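Local coordinates for alpha-n-acetylglucosaminidase family protein (Clostridium perfringens, PDB 4A41) that probably hydrolyses terminal alpha-N-acetylglucosamine residues from glycans, the fragment here being a family 32 carbohydrate-binding module that holds galactose, at residues A[93-101]-A[146-154]. Sequence-based numbering, arbitrary orientation.
Sequences GAKNGNITK and EGVGGFASA. With GAL (beta-D-galactopyranose), chain C.
Asn96 and Phe151 meet at the galactose site of this family 32 carbohydrate-binding module, an F5/8 type C beta-sandwich, where the turn at 95-98 and the loop at 148-152 pack together beside the sugar. Their side chains run side by side, amide and ring planes 44° apart, with Asn96 ND2 3.7 Å from Phe151 CE2. The same ND2 donates to galactose O4 at 3.0 Å and more weakly to O5; Phe151 CZ lies 3.7 Å from galactose C6, and Glu44, His60 and Arg91 also hydrogen-bond the sugar.

Behind the sugar the packing is tight. Gly97, in the type II turn from Lys95 to Asn98, fits against Phe151 and Ser153 with no side chain between: its N donates to Val148 O, its O accepts from Ser153 N, and its CA–H points almost straight at Phe151 O. With OG between backbone N and carbonyl carbon (chi1 61°), Ser153 donates to Asn96 O at 2.8 Å, in the carbonyl plane on a lone pair; Arg91 shares that oxygen. Val148 sets CB 3.2 Å from Lys95 O, while Ile99 CG1 packs on Ala152 CB.

Toward solvent the antiparallel pairing passes through a classic beta bulge: Thr100 N and Lys101 N both reach Glu146 O from one face of its carbonyl plane, while Glu146 N donates back to Lys101 O. Beyond it the extended chains of Lys101 and Glu146 touch through their carbons, yet their charges stay apart, and water links them, accepting from Lys101 NZ and donating to Glu146 OE2 at 2.7 Å.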
ATOM      1  N   GLY A  93       2.240  -1.478  17.010  1.00 18.14           N
ATOM      2  CA  GLY A  93       3.188  -1.680  18.102  1.00 19.91           C
ATOM      3  C   GLY A  93       4.621  -1.269  17.853  1.00 19.91           C
ATOM      4  O   GLY A  93       5.457  -1.405  18.746  1.00 21.54           O
ATOM      5  N   ALA A  94       4.899  -0.760  16.651  1.00 19.22           N
ATOM      6  CA  ALA A  94       6.218  -0.247  16.260  1.00 18.08           C
ATOM      7  C   ALA A  94       5.993   0.665  15.052  1.00 17.22           C
ATOM      8  O   ALA A  94       4.858   0.732  14.551  1.00 16.64           O
ATOM      9  CB  ALA A  94       7.150  -1.394  15.899  1.00 18.78           C
ATOM     10  N   LYS A  95       7.035   1.378  14.604  1.00 17.07           N
ATOM     11  CA  LYS A  95       6.848   2.429  13.566  1.00 16.27           C
ATOM     12  C   LYS A  95       7.677   2.349  12.276  1.00 14.78           C
ATOM     13  O   LYS A  95       7.369   3.077  11.317  1.00 13.47           O
ATOM     14  CB  LYS A  95       7.031   3.822  14.194  1.00 17.48           C
ATOM     15  CG  LYS A  95       5.910   4.205  15.161  1.00 19.71           C
ATOM     16  CD  LYS A  95       5.968   5.670  15.600  1.00 23.87           C
ATOM     17  CE  LYS A  95       4.743   6.027  16.436  1.00 28.30           C
ATOM     18  NZ  LYS A  95       4.548   7.510  16.597  1.00 31.50           N
ATOM     19  N   ASN A  96       8.698   1.489  12.207  1.00 13.46           N
ATOM     20  CA  ASN A  96       9.529   1.445  10.979  1.00 13.00           C
ATOM     21  C   ASN A  96       8.665   1.211   9.746  1.00 12.18           C
ATOM     22  O   ASN A  96       7.839   0.269   9.693  1.00 12.10           O
ATOM     23  CB  ASN A  96      10.614   0.385  11.007  1.00 11.68           C
ATOM     24  CG  ASN A  96      11.853   0.814  11.766  1.00 13.21           C
ATOM     25  OD1 ASN A  96      11.990   1.985  12.190  1.00 14.82           O
ATOM     26  ND2 ASN A  96      12.764  -0.142  11.936  1.00 12.34           N
ATOM     27  N   GLY A  97       8.811   2.128   8.805  1.00 11.44           N
ATOM     28  CA  GLY A  97       8.080   2.039   7.540  1.00 10.78           C
ATOM     29  C   GLY A  97       6.719   2.731   7.526  1.00 11.86           C
ATOM     30  O   GLY A  97       6.076   2.796   6.468  1.00 12.28           O
ATOM     31  N   ASN A  98       6.270   3.267   8.656  1.00 11.32           N
ATOM     32  CA  ASN A  98       5.027   4.046   8.652  1.00 11.32           C
ATOM     33  C   ASN A  98       5.192   5.152   7.622  1.00 11.78           C
ATOM     34  O   ASN A  98       6.149   5.966   7.678  1.00 12.39           O
ATOM     35  CB  ASN A  98       4.709   4.631  10.038  1.00 11.49           C
ATOM     36  CG  ASN A  98       4.122   3.597  10.972  1.00 12.38           C
ATOM     37  OD1 ASN A  98       4.098   2.402  10.672  1.00 13.04           O
ATOM     38  ND2 ASN A  98       3.661   4.048  12.139  1.00 14.13           N
ATOM     39  N   ILE A  99       4.286   5.145   6.640  1.00 11.05           N
ATOM     40  CA  ILE A  99       4.461   6.008   5.484  1.00 10.63           C
ATOM     41  C   ILE A  99       4.008   7.426   5.835  1.00 10.75           C
ATOM     42  O   ILE A  99       2.891   7.614   6.319  1.00 11.49           O
ATOM     43  CB  ILE A  99       3.693   5.446   4.260  1.00  9.46           C
ATOM     44  CG1 ILE A  99       4.266   4.102   3.856  1.00 10.52           C
ATOM     45  CG2 ILE A  99       3.711   6.467   3.095  1.00 12.57           C
ATOM     46  CD1 ILE A  99       3.386   3.301   2.866  1.00 12.03           C
ATOM     47  N   THR A 100       4.870   8.405   5.582  1.00 12.08           N
ATOM     48  CA  THR A 100       4.548   9.783   5.995  1.00 12.77           C
ATOM     49  C   THR A 100       4.438  10.751   4.829  1.00 12.68           C
ATOM     50  O   THR A 100       3.942  11.864   4.997  1.00 13.91           O
ATOM     51  CB  THR A 100       5.567  10.309   7.003  1.00 14.18           C
ATOM     52  OG1 THR A 100       6.866  10.170   6.434  1.00 15.12           O
ATOM     53  CG2 THR A 100       5.467   9.504   8.330  1.00 16.06           C
ATOM     54  N   LYS A 101       4.896  10.338   3.651  1.00 12.83           N
ATOM     55  CA  LYS A 101       4.654  11.134   2.446  1.00 12.87           C
ATOM     56  C   LYS A 101       4.352  10.142   1.321  1.00 11.32           C
ATOM     57  O   LYS A 101       5.116   9.210   1.067  1.00 12.10           O
ATOM     58  CB  LYS A 101       5.877  11.995   2.097  1.00 12.61           C
ATOM     59  CG  LYS A 101       5.586  12.994   0.974  1.00 15.74           C
ATOM     60  CD  LYS A 101       6.825  13.806   0.601  1.00 18.03           C
ATOM     61  CE  LYS A 101       6.366  14.996  -0.238  1.00 18.49           C
ATOM     62  NZ  LYS A 101       7.437  15.963  -0.625  1.00 23.42           N
ATOM     63  N   GLU A 146       8.309   8.872   1.474  1.00 13.66           N
ATOM     64  CA  GLU A 146       9.029   8.933   2.762  1.00 14.07           C
ATOM     65  C   GLU A 146       8.341   8.041   3.764  1.00 14.45           C
ATOM     66  O   GLU A 146       7.106   7.922   3.732  1.00 12.91           O
ATOM     67  CB  GLU A 146       9.094  10.367   3.305  1.00 14.76           C
ATOM     68  CG  GLU A 146       9.778  11.320   2.320  1.00 17.19           C
ATOM     69  CD  GLU A 146       9.928  12.749   2.804  1.00 23.59           C
ATOM     70  OE1 GLU A 146       9.495  13.103   3.921  1.00 25.73           O
ATOM     71  OE2 GLU A 146      10.528  13.539   2.037  1.00 24.70           O
ATOM     72  N   GLY A 147       9.129   7.426   4.648  1.00 13.37           N
ATOM     73  CA  GLY A 147       8.564   6.625   5.721  1.00 12.66           C
ATOM     74  C   GLY A 147       9.517   6.545   6.879  1.00 12.30           C
ATOM     75  O   GLY A 147      10.712   6.843   6.723  1.00 13.32           O
ATOM     76  N   VAL A 148       8.994   6.113   8.018  1.00 11.51           N
ATOM     77  CA  VAL A 148       9.814   6.129   9.255  1.00 11.85           C
ATOM     78  C   VAL A 148      11.043   5.232   9.063  1.00 12.09           C
ATOM     79  O   VAL A 148      10.944   4.078   8.654  1.00 11.75           O
ATOM     80  CB  VAL A 148       8.993   5.709  10.472  1.00 11.24           C
ATOM     81  CG1 VAL A 148       9.921   5.500  11.677  1.00 13.77           C
ATOM     82  CG2 VAL A 148       7.920   6.757  10.815  1.00 12.55           C
ATOM     83  N   GLY A 149      12.239   5.776   9.350  1.00 11.30           N
ATOM     84  CA  GLY A 149      13.474   5.019   9.182  1.00 12.11           C
ATOM     85  C   GLY A 149      13.967   4.931   7.752  1.00 11.48           C
ATOM     86  O   GLY A 149      15.001   4.327   7.483  1.00 12.16           O
ATOM     87  N   GLY A 150      13.202   5.510   6.826  1.00 11.91           N
ATOM     88  CA  GLY A 150      13.509   5.359   5.403  1.00 12.17           C
ATOM     89  C   GLY A 150      13.059   4.034   4.803  1.00 12.05           C
ATOM     90  O   GLY A 150      13.467   3.693   3.701  1.00 13.66           O
ATOM     91  N   PHE A 151      12.224   3.302   5.543  1.00 12.89           N
ATOM     92  CA  PHE A 151      11.574   2.082   5.074  1.00 11.88           C
ATOM     93  C   PHE A 151      10.124   2.450   4.719  1.00 11.70           C
ATOM     94  O   PHE A 151       9.656   3.520   5.051  1.00 11.83           O
ATOM     95  CB  PHE A 151      11.528   1.063   6.212  1.00 13.40           C
ATOM     96  CG  PHE A 151      12.852   0.864   6.918  1.00 11.48           C
ATOM     97  CD1 PHE A 151      13.863   0.135   6.330  1.00 13.18           C
ATOM     98  CD2 PHE A 151      13.049   1.374   8.211  1.00 12.23           C
ATOM     99  CE1 PHE A 151      15.099  -0.053   6.998  1.00 14.90           C
ATOM    100  CE2 PHE A 151      14.278   1.188   8.883  1.00 11.65           C
ATOM    101  CZ  PHE A 151      15.286   0.479   8.276  1.00 13.39           C
ATOM    102  N   ALA A 152       9.440   1.536   4.039  1.00 11.16           N
ATOM    103  CA  ALA A 152       7.980   1.628   3.922  1.00 10.59           C
ATOM    104  C   ALA A 152       7.366   0.318   4.329  1.00  9.18           C
ATOM    105  O   ALA A 152       7.886  -0.765   3.993  1.00  9.65           O
ATOM    106  CB  ALA A 152       7.575   1.995   2.509  1.00 10.70           C
ATOM    107  N   SER A 153       6.249   0.405   5.045  1.00 10.11           N
ATOM    108  CA  SER A 153       5.537  -0.810   5.441  1.00  9.52           C
ATOM    109  C   SER A 153       4.040  -0.569   5.480  1.00 10.17           C
ATOM    110  O   SER A 153       3.596   0.578   5.502  1.00 10.64           O
ATOM    111  CB  SER A 153       6.045  -1.360   6.798  1.00 10.12           C
ATOM    112  OG  SER A 153       5.853  -0.408   7.837  1.00 10.60           O
ATOM    113  N   ALA A 154       3.260  -1.654   5.450  1.00 10.34           N
ATOM    114  CA  ALA A 154       1.787  -1.553   5.497  1.00 10.06           C
ATOM    115  C   ALA A 154       1.195  -2.840   6.036  1.00  9.85           C
ATOM    116  O   ALA A 154       1.524  -3.919   5.527  1.00  9.00           O
ATOM    117  CB  ALA A 154       1.212  -1.268   4.079  1.00 10.67           C
TER
HETATM  118  C1  GAL C2495      13.248  -3.906  12.939  1.00 14.92           C
HETATM  119  C2  GAL C2495      11.754  -3.958  12.681  1.00 13.61           C
HETATM  120  C3  GAL C2495      11.545  -4.516  11.267  1.00 13.85           C
HETATM  121  C4  GAL C2495      12.337  -3.689  10.263  1.00 13.55           C
HETATM  122  C5  GAL C2495      13.812  -3.657  10.678  1.00 13.57           C
HETATM  123  C6  GAL C2495      14.659  -2.833   9.710  1.00 16.92           C
HETATM  124  O1  GAL C2495      13.437  -3.318  14.196  1.00 17.39           O
HETATM  125  O2  GAL C2495      11.083  -4.744  13.663  1.00 16.89           O
HETATM  126  O3  GAL C2495      10.146  -4.521  11.009  1.00 15.53           O
HETATM  127  O4  GAL C2495      11.803  -2.349  10.228  1.00 13.22           O
HETATM  128  O5  GAL C2495      13.854  -3.072  11.966  1.00 14.85           O
HETATM  129  O6  GAL C2495      16.050  -2.928  10.020  1.00 19.23           O
HETATM  130  O   HOH W   1       3.323   0.552   8.786  1.00 11.50           O
HETATM  131  O   HOH W   2       7.676  12.621   5.662  1.00 20.35           O
HETATM  132  O   HOH W   3       9.403  15.936   1.413  1.00 32.39           O